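Local coordinates for glucosamine kinase (Streptacidiphilus jiangxiensis, PDB 6HWJ), which catalyses the ATP- and magnesium-dependent phosphorylation of D-glucosamine to D-glucosamine 6-phosphate, with lesser activity on glucose, at residues G42-V50 / W58-G66; P218-M229 / I306-V315. One frame throughout, in Å; residues are numbered along the deposited sequence.

Contact 1: G42-V50 / W58-G66; sequences GEGHAVGVV and WTVPLVRDG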
loop_
_atom_site.group_PDB
_atom_site.type_symbol
_atom_site.label_atom_id
_atom_site.label_comp_id
_atom_site.label_asym_id
_atom_site.label_seq_id
_atom_site.Cartn_x
_atom_site.Cartn_y
_atom_site.Cartn_z
ATOM N N GLY A 42 -0.364 29.952 8.273
ATOM C CA GLY A 42 0.261 31.055 8.991
ATOM C C GLY A 42 1.651 31.357 8.500
ATOM O O GLY A 42 2.352 30.500 7.939
ATOM N N GLU A 43 2.059 32.613 8.711
ATOM C CA GLU A 43 3.444 33.052 8.498
ATOM C C GLU A 43 3.911 32.814 7.061
ATOM O O GLU A 43 5.089 32.533 6.809
ATOM C CB GLU A 43 4.403 32.369 9.482
ATOM C CG GLU A 43 4.005 32.527 10.951
ATOM C CD GLU A 43 5.107 32.083 11.911
ATOM O OE1 GLU A 43 5.687 32.952 12.579
ATOM O OE2 GLU A 43 5.414 30.884 11.979
ATOM N N GLY A 44 2.999 32.952 6.109
ATOM C CA GLY A 44 3.314 32.787 4.705
ATOM C C GLY A 44 3.279 31.370 4.183
ATOM O O GLY A 44 3.707 31.143 3.041
ATOM N N HIS A 45 2.808 30.412 4.970
ATOM C CA HIS A 45 2.737 29.021 4.565
ATOM C C HIS A 45 1.301 28.608 4.288
ATOM O O HIS A 45 0.361 29.101 4.923
ATOM C CB HIS A 45 3.342 28.097 5.661
ATOM C CG HIS A 45 4.802 28.331 5.881
ATOM N ND1 HIS A 45 5.782 27.677 5.164
ATOM C CD2 HIS A 45 5.449 29.163 6.731
ATOM C CE1 HIS A 45 6.968 28.093 5.566
ATOM N NE2 HIS A 45 6.796 28.995 6.512
ATOM N N ALA A 46 1.132 27.692 3.334
ATOM C CA ALA A 46 -0.206 27.227 3.009
ATOM C C ALA A 46 -0.157 25.901 2.263
ATOM O O ALA A 46 0.895 25.472 1.782
ATOM C CB ALA A 46 -0.964 28.263 2.178
ATOM N N VAL A 47 -1.317 25.248 2.203
ATOM C CA VAL A 47 -1.534 24.085 1.356
ATOM C C VAL A 47 -2.588 24.468 0.335
ATOM O O VAL A 47 -3.708 24.849 0.701
ATOM C CB VAL A 47 -1.980 22.860 2.146
ATOM C CG1 VAL A 47 -2.031 21.633 1.202
ATOM C CG2 VAL A 47 -1.042 22.570 3.325
ATOM N N GLY A 48 -2.227 24.397 -0.938
ATOM C CA GLY A 48 -3.120 24.748 -2.014
ATOM C C GLY A 48 -3.560 23.494 -2.749
ATOM O O GLY A 48 -2.790 22.542 -2.878
ATOM N N VAL A 49 -4.809 23.497 -3.188
ATOM C CA VAL A 49 -5.322 22.570 -4.184
ATOM C C VAL A 49 -5.441 23.369 -5.471
ATOM O O VAL A 49 -6.259 24.293 -5.565
ATOM C CB VAL A 49 -6.667 21.971 -3.760
ATOM C CG1 VAL A 49 -7.224 21.107 -4.874
ATOM C CG2 VAL A 49 -6.499 21.169 -2.466
ATOM N N VAL A 50 -4.584 23.062 -6.439
ATOM C CA VAL A 50 -4.392 23.891 -7.617
ATOM C C VAL A 50 -4.780 23.085 -8.843
ATOM O O VAL A 50 -4.498 21.884 -8.936
ATOM C CB VAL A 50 -2.946 24.407 -7.724
ATOM C CG1 VAL A 50 -2.763 25.304 -8.930
ATOM C CG2 VAL A 50 -2.572 25.148 -6.436
ATOM N N TRP A 58 -3.813 19.320 -8.239
ATOM C CA TRP A 58 -2.548 19.120 -7.560
ATOM C C TRP A 58 -2.623 19.590 -6.112
ATOM O O TRP A 58 -3.240 20.613 -5.819
ATOM C CB TRP A 58 -1.415 19.915 -8.255
ATOM C CG TRP A 58 -1.325 19.712 -9.738
ATOM C CD1 TRP A 58 -2.109 20.301 -10.704
ATOM C CD2 TRP A 58 -0.392 18.883 -10.427
ATOM N NE1 TRP A 58 -1.705 19.886 -11.947
ATOM C CE2 TRP A 58 -0.660 19.008 -11.805
ATOM C CE3 TRP A 58 0.639 18.030 -10.010
ATOM C CZ2 TRP A 58 0.064 18.308 -12.776
ATOM C CZ3 TRP A 58 1.366 17.349 -10.983
ATOM C CH2 TRP A 58 1.073 17.489 -12.338
ATOM N N THR A 59 -1.968 18.861 -5.222
ATOM C CA THR A 59 -1.689 19.341 -3.870
ATOM C C THR A 59 -0.367 20.081 -3.924
ATOM O O THR A 59 0.639 19.512 -4.353
ATOM C CB THR A 59 -1.595 18.204 -2.857
ATOM O OG1 THR A 59 -2.812 17.460 -2.864
ATOM C CG2 THR A 59 -1.327 18.743 -1.434
ATOM N N VAL A 60 -0.364 21.333 -3.475
ATOM C CA VAL A 60 0.857 22.125 -3.546
ATOM C C VAL A 60 1.145 22.750 -2.192
ATOM O O VAL A 60 0.362 23.601 -1.740
ATOM C CB VAL A 60 0.754 23.218 -4.624
ATOM C CG1 VAL A 60 2.123 23.860 -4.801
ATOM C CG2 VAL A 60 0.246 22.638 -5.948
ATOM N N PRO A 61 2.242 22.377 -1.517
ATOM C CA PRO A 61 2.671 23.156 -0.357
ATOM C C PRO A 61 3.248 24.471 -0.835
ATOM O O PRO A 61 4.129 24.498 -1.698
ATOM C CB PRO A 61 3.735 22.263 0.309
ATOM C CG PRO A 61 4.338 21.516 -0.843
ATOM C CD PRO A 61 3.205 21.306 -1.849
ATOM N N LEU A 62 2.739 25.567 -0.288
ATOM C CA LEU A 62 3.054 26.887 -0.788
ATOM C C LEU A 62 3.729 27.736 0.279
ATOM O O LEU A 62 3.432 27.634 1.479
ATOM C CB LEU A 62 1.789 27.611 -1.275
ATOM C CG LEU A 62 1.132 26.986 -2.500
ATOM C CD1 LEU A 62 -0.316 27.461 -2.572
ATOM C CD2 LEU A 62 1.878 27.342 -3.779
ATOM N N VAL A 63 4.614 28.603 -0.184
ATOM C CA VAL A 63 5.268 29.583 0.685
ATOM C C VAL A 63 5.371 30.896 -0.072
ATOM O O VAL A 63 5.785 30.934 -1.240
ATOM C CB VAL A 63 6.651 29.093 1.150
ATOM C CG1 VAL A 63 7.606 29.024 -0.024
ATOM C CG2 VAL A 63 7.195 30.004 2.255
ATOM N N ARG A 64 4.982 31.978 0.579
ATOM C CA ARG A 64 5.204 33.290 -0.007
ATOM C C ARG A 64 6.683 33.638 0.117
ATOM O O ARG A 64 7.287 33.471 1.173
ATOM C CB ARG A 64 4.313 34.327 0.667
ATOM C CG ARG A 64 2.829 34.182 0.273
ATOM C CD ARG A 64 1.925 35.159 1.013
ATOM N NE ARG A 64 0.507 34.955 0.718
ATOM C CZ ARG A 64 -0.301 35.886 0.225
ATOM N NH1 ARG A 64 0.152 37.114 -0.045
ATOM N NH2 ARG A 64 -1.568 35.592 -0.008
ATOM N N ASP A 65 7.290 34.060 -0.990
ATOM C CA ASP A 65 8.696 34.437 -1.021
ATOM C C ASP A 65 8.781 35.763 -1.743
ATOM O O ASP A 65 8.250 35.891 -2.850
ATOM C CB ASP A 65 9.553 33.374 -1.716
ATOM C CG ASP A 65 11.057 33.606 -1.517
ATOM O OD1 ASP A 65 11.507 34.767 -1.590
ATOM O OD2 ASP A 65 11.794 32.619 -1.302
ATOM N N GLY A 66 9.425 36.745 -1.108
ATOM C CA GLY A 66 9.545 38.063 -1.697
ATOM C C GLY A 66 10.314 38.085 -2.990
ATOM O O GLY A 66 10.210 39.052 -3.752
#
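Gly48 and Val60 bind each other through both backbone amides, with Gly48 N to Val60 O and Val60 N to Gly48 O each 2.8 Å. Ala46 with Leu62 and Val50 with Trp58 do the same, and Arg64 N adds a seventh bond to Gly44 O at 2.9 Å. The last of the paired bonds, Trp58 N to Val50 O, is short at 2.7 Å but bent to 132° at the hydrogen, and the same oxygen also lies in the plane of the Trp58 indole, at the CD1 edge. This is an antiparallel beta hairpin, strands 45-51 and 57-65, within a sheet where strand 34-42 flanks the first arm; a type I' turn from Gly42 to His45 leads into it. Side chains alternate between the sheet's two faces. On one, Val63 CG2 sits off-centre against the His45 ring, 4.2 Å from its centroid, placed there by lying anti to the backbone N; His45 ND1 is bonded to Thr79. On the other, Val50 CG2 meets Val60 CG2 at 3.8 Å, and Leu62 CD1 reaches across to Gly48 CA at 3.9 Å. Helix 5-11 packs on this second face, Trp5 touching Ala46 and Leu62.

Contact 2: P218-M229 / I306-V315; sequences PAAQLGTLTARM and ILRADGRYAV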
loop_
_atom_site.group_PDB
_atom_site.type_symbol
_atom_site.label_atom_id
_atom_site.label_comp_id
_atom_site.label_asym_id
_atom_site.label_seq_id
_atom_site.Cartn_x
_atom_site.Cartn_y
_atom_site.Cartn_z
ATOM N N PRO A 218 7.721 -15.038 13.319
ATOM C CA PRO A 218 7.249 -13.869 12.551
ATOM C C PRO A 218 6.023 -14.167 11.697
ATOM O O PRO A 218 5.166 -13.291 11.516
ATOM C CB PRO A 218 8.466 -13.494 11.683
ATOM C CG PRO A 218 9.646 -14.033 12.482
ATOM C CD PRO A 218 9.142 -15.320 13.073
ATOM N N ALA A 219 5.915 -15.370 11.149
ATOM C CA ALA A 219 4.742 -15.698 10.351
ATOM C C ALA A 219 3.484 -15.647 11.210
ATOM O O ALA A 219 2.430 -15.172 10.759
ATOM C CB ALA A 219 4.903 -17.069 9.702
ATOM N N ALA A 220 3.580 -16.119 12.456
ATOM C CA ALA A 220 2.451 -16.039 13.375
ATOM C C ALA A 220 2.173 -14.610 13.790
ATOM O O ALA A 220 1.008 -14.213 13.928
ATOM C CB ALA A 220 2.697 -16.909 14.619
ATOM N N GLN A 221 3.220 -13.818 14.030
ATOM C CA GLN A 221 2.996 -12.418 14.378
ATOM C C GLN A 221 2.365 -11.652 13.218
ATOM O O GLN A 221 1.502 -10.795 13.439
ATOM C CB GLN A 221 4.310 -11.782 14.814
ATOM C CG GLN A 221 4.921 -12.509 15.990
ATOM C CD GLN A 221 6.077 -11.754 16.630
ATOM O OE1 GLN A 221 7.225 -11.927 16.248
ATOM N NE2 GLN A 221 5.766 -10.920 17.584
ATOM N N LEU A 222 2.762 -11.968 11.985
ATOM C CA LEU A 222 2.141 -11.361 10.812
ATOM C C LEU A 222 0.667 -11.733 10.717
ATOM O O LEU A 222 -0.173 -10.897 10.364
ATOM C CB LEU A 222 2.872 -11.778 9.540
ATOM C CG LEU A 222 4.253 -11.173 9.340
ATOM C CD1 LEU A 222 4.961 -11.794 8.157
ATOM C CD2 LEU A 222 4.152 -9.683 9.157
ATOM N N GLY A 223 0.328 -12.978 11.034
ATOM C CA GLY A 223 -1.068 -13.376 11.021
ATOM C C GLY A 223 -1.885 -12.625 12.050
ATOM O O GLY A 223 -2.997 -12.184 11.773
ATOM N N THR A 224 -1.346 -12.471 13.260
ATOM C CA THR A 224 -2.034 -11.688 14.277
ATOM C C THR A 224 -2.184 -10.230 13.845
ATOM O O THR A 224 -3.250 -9.619 14.043
ATOM C CB THR A 224 -1.273 -11.816 15.615
ATOM O OG1 THR A 224 -1.450 -13.140 16.132
ATOM C CG2 THR A 224 -1.764 -10.807 16.624
ATOM N N LEU A 225 -1.145 -9.661 13.242
ATOM C CA LEU A 225 -1.203 -8.269 12.795
ATOM C C LEU A 225 -2.287 -8.077 11.739
ATOM O O LEU A 225 -3.086 -7.132 11.818
ATOM C CB LEU A 225 0.172 -7.834 12.246
ATOM C CG LEU A 225 0.312 -6.421 11.669
ATOM C CD1 LEU A 225 1.775 -5.987 11.667
ATOM C CD2 LEU A 225 -0.219 -6.337 10.219
ATOM N N THR A 226 -2.330 -8.968 10.751
ATOM C CA THR A 226 -3.320 -8.900 9.685
ATOM C C THR A 226 -4.740 -8.997 10.237
ATOM O O THR A 226 -5.637 -8.290 9.765
ATOM C CB THR A 226 -3.073 -10.027 8.677
ATOM O OG1 THR A 226 -1.699 -10.018 8.259
ATOM C CG2 THR A 226 -3.987 -9.870 7.456
ATOM N N ALA A 227 -4.951 -9.848 11.246
ATOM C CA ALA A 227 -6.275 -9.988 11.849
ATOM C C ALA A 227 -6.671 -8.745 12.635
ATOM O O ALA A 227 -7.825 -8.288 12.558
ATOM C CB ALA A 227 -6.326 -11.225 12.751
ATOM N N ARG A 228 -5.733 -8.177 13.396
ATOM C CA ARG A 228 -5.997 -6.924 14.094
ATOM C C ARG A 228 -6.300 -5.806 13.097
ATOM O O ARG A 228 -7.192 -4.973 13.329
ATOM C CB ARG A 228 -4.799 -6.545 14.967
ATOM C CG ARG A 228 -4.551 -7.486 16.146
ATOM C CD ARG A 228 -3.207 -7.174 16.815
ATOM N NE ARG A 228 -3.041 -7.966 18.039
ATOM C CZ ARG A 228 -1.913 -8.027 18.745
ATOM N NH1 ARG A 228 -0.829 -7.366 18.345
ATOM N NH2 ARG A 228 -1.863 -8.762 19.844
ATOM N N MET A 229 -5.529 -5.746 12.015
ATOM C CA MET A 229 -5.753 -4.758 10.961
ATOM C C MET A 229 -7.154 -4.909 10.367
ATOM O O MET A 229 -7.919 -3.934 10.299
ATOM C CB MET A 229 -4.673 -4.919 9.884
ATOM C CG MET A 229 -4.729 -3.899 8.754
ATOM S SD MET A 229 -3.440 -4.224 7.506
ATOM C CE MET A 229 -4.161 -5.614 6.638
ATOM N N ILE A 306 5.847 -4.489 5.483
ATOM C CA ILE A 306 5.960 -4.652 6.935
ATOM C C ILE A 306 7.362 -4.248 7.361
ATOM O O ILE A 306 8.349 -4.897 6.984
ATOM C CB ILE A 306 5.654 -6.092 7.386
ATOM C CG1 ILE A 306 4.314 -6.580 6.813
ATOM C CG2 ILE A 306 5.651 -6.152 8.921
ATOM C CD1 ILE A 306 3.082 -5.877 7.363
ATOM N N LEU A 307 7.445 -3.196 8.168
ATOM C CA LEU A 307 8.687 -2.802 8.805
ATOM C C LEU A 307 8.840 -3.536 10.134
ATOM O O LEU A 307 7.856 -3.755 10.843
ATOM C CB LEU A 307 8.702 -1.300 9.036
ATOM C CG LEU A 307 8.384 -0.465 7.791
ATOM C CD1 LEU A 307 8.295 1.014 8.158
ATOM C CD2 LEU A 307 9.408 -0.683 6.705
ATOM N N ARG A 308 10.080 -3.923 10.463
ATOM C CA ARG A 308 10.377 -4.569 11.734
ATOM C C ARG A 308 11.616 -3.947 12.355
ATOM O O ARG A 308 12.632 -3.783 11.677
ATOM C CB ARG A 308 10.592 -6.082 11.562
ATOM C CG ARG A 308 10.649 -6.808 12.878
ATOM C CD ARG A 308 10.782 -8.297 12.716
ATOM N NE ARG A 308 12.135 -8.714 12.385
ATOM C CZ ARG A 308 12.493 -9.980 12.185
ATOM N NH1 ARG A 308 13.741 -10.272 11.882
ATOM N NH2 ARG A 308 11.598 -10.952 12.303
ATOM N N ALA A 309 11.524 -3.589 13.634
ATOM C CA ALA A 309 12.676 -3.143 14.408
ATOM C C ALA A 309 12.453 -3.467 15.881
ATOM O O ALA A 309 11.392 -3.170 16.431
ATOM C CB ALA A 309 12.909 -1.631 14.228
ATOM N N ASP A 310 13.453 -4.067 16.515
ATOM C CA ASP A 310 13.395 -4.364 17.954
ATOM C C ASP A 310 12.141 -5.166 18.322
ATOM O O ASP A 310 11.524 -4.953 19.365
ATOM C CB ASP A 310 13.450 -3.080 18.775
ATOM C CG ASP A 310 14.599 -2.185 18.379
ATOM O OD1 ASP A 310 15.726 -2.695 18.219
ATOM O OD2 ASP A 310 14.358 -0.975 18.210
ATOM N N GLY A 311 11.755 -6.088 17.452
ATOM C CA GLY A 311 10.612 -6.926 17.733
ATOM C C GLY A 311 9.272 -6.273 17.509
ATOM O O GLY A 311 8.247 -6.919 17.748
ATOM N N ARG A 312 9.242 -5.025 17.031
ATOM C CA ARG A 312 8.008 -4.319 16.723
ATOM C C ARG A 312 7.754 -4.356 15.221
ATOM O O ARG A 312 8.677 -4.103 14.429
ATOM C CB ARG A 312 8.091 -2.867 17.198
ATOM C CG ARG A 312 8.138 -2.706 18.708
ATOM C CD ARG A 312 8.317 -1.253 19.085
ATOM N NE ARG A 312 7.862 -0.975 20.445
ATOM C CZ ARG A 312 8.572 -1.222 21.544
ATOM N NH1 ARG A 312 8.068 -0.931 22.737
ATOM N NH2 ARG A 312 9.780 -1.764 21.451
ATOM N N TYR A 313 6.509 -4.672 14.838
ATOM C CA TYR A 313 6.095 -4.744 13.441
ATOM C C TYR A 313 5.193 -3.564 13.097
ATOM O O TYR A 313 4.335 -3.183 13.897
ATOM C CB TYR A 313 5.338 -6.060 13.164
ATOM C CG TYR A 313 6.198 -7.289 13.280
ATOM C CD1 TYR A 313 6.623 -7.757 14.511
ATOM C CD2 TYR A 313 6.604 -7.970 12.143
ATOM C CE1 TYR A 313 7.431 -8.898 14.615
ATOM C CE2 TYR A 313 7.397 -9.105 12.232
ATOM C CZ TYR A 313 7.793 -9.568 13.453
ATOM O OH TYR A 313 8.602 -10.683 13.505
ATOM N N ALA A 314 5.370 -3.006 11.898
ATOM C CA ALA A 314 4.619 -1.826 11.474
ATOM C C ALA A 314 4.273 -1.953 9.996
ATOM O O ALA A 314 5.173 -2.068 9.168
ATOM C CB ALA A 314 5.444 -0.554 11.717
ATOM N N VAL A 315 2.978 -1.923 9.667
ATOM C CA VAL A 315 2.529 -2.014 8.278
ATOM C C VAL A 315 2.449 -0.607 7.701
ATOM O O VAL A 315 2.085 0.359 8.400
ATOM C CB VAL A 315 1.190 -2.762 8.168
ATOM C CG1 VAL A 315 0.130 -2.123 9.028
ATOM C CG2 VAL A 315 0.726 -2.789 6.675
#
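Helix 218-229 lies against a two-stranded antiparallel hairpin, 306-309 and 312-315, whose strands are joined by a type I' turn from Ala309 to Arg312. The helix axis runs at 47° to strand 312-315 and comes within 10.1 Å of it, a spacing bridged by side chains; the closest backbone pair is Leu225 and Tyr313, with their CA atoms 8.1 Å apart. Tyr313 is the centrepiece. Its ring is sandwiched, with Arg308 CG over the centre of one face and Gln221 CB near the rim of the other, while Ile306 CG2 lies at its edge in plane. The Gln221 amide, turned 68° from the ring plane, brings OE1 to 3.4 Å from Tyr313 CE1. A bend at chi3 turns the Arg308 guanidinium back to the phenol, so that NH2 donates to Tyr313 OH at 3.2 Å, nearly straight at 164° and close to the guanidinium plane. That nitrogen also forms a salt bridge with Asp201, and Pro218 CB packs 3.4 Å from Tyr313 OH. Farther along the helix, the Leu222 and Ile306 side chains run alongside in opposite directions, CD2 of Leu222 3.8 Å from CG2 of Ile306, and Leu225 puts CD1 against Tyr313 CB and CD2 towards Val315. Met229 SD makes a looser touch on Val315 CG1, at 4.4 Å. The result is a mostly apolar helix face laid on a beta hairpin, an alpha/beta packing that comes directly after the magnesium ligand Gln305 and leads on towards Asp317, a second ligand of the metal site.

How the contacts relate
The two contacts stand apart in the fold, their centres 38 Å from each other and their nearest atoms about 21 Å apart. Contact 1 closes before contact 2 opens, and they share no helix, strand or sheet: the first belongs to the N-terminal five-stranded sheet, the second joins helix 212-234 to a separate three-stranded sheet. Between them in sequence comes the six-stranded sheet that includes strands 130-134 and 179-186. Contact 1 is 28 Å from the chain centre and contact 2 15 Å. The Thr59 side chain is about 10 Å from that of Lys133, placing contact 1 toward the probable ATP-binding side, while contact 2 lies beside the metal site, its Val315 side chain about 9 Å from a bound magnesium ion.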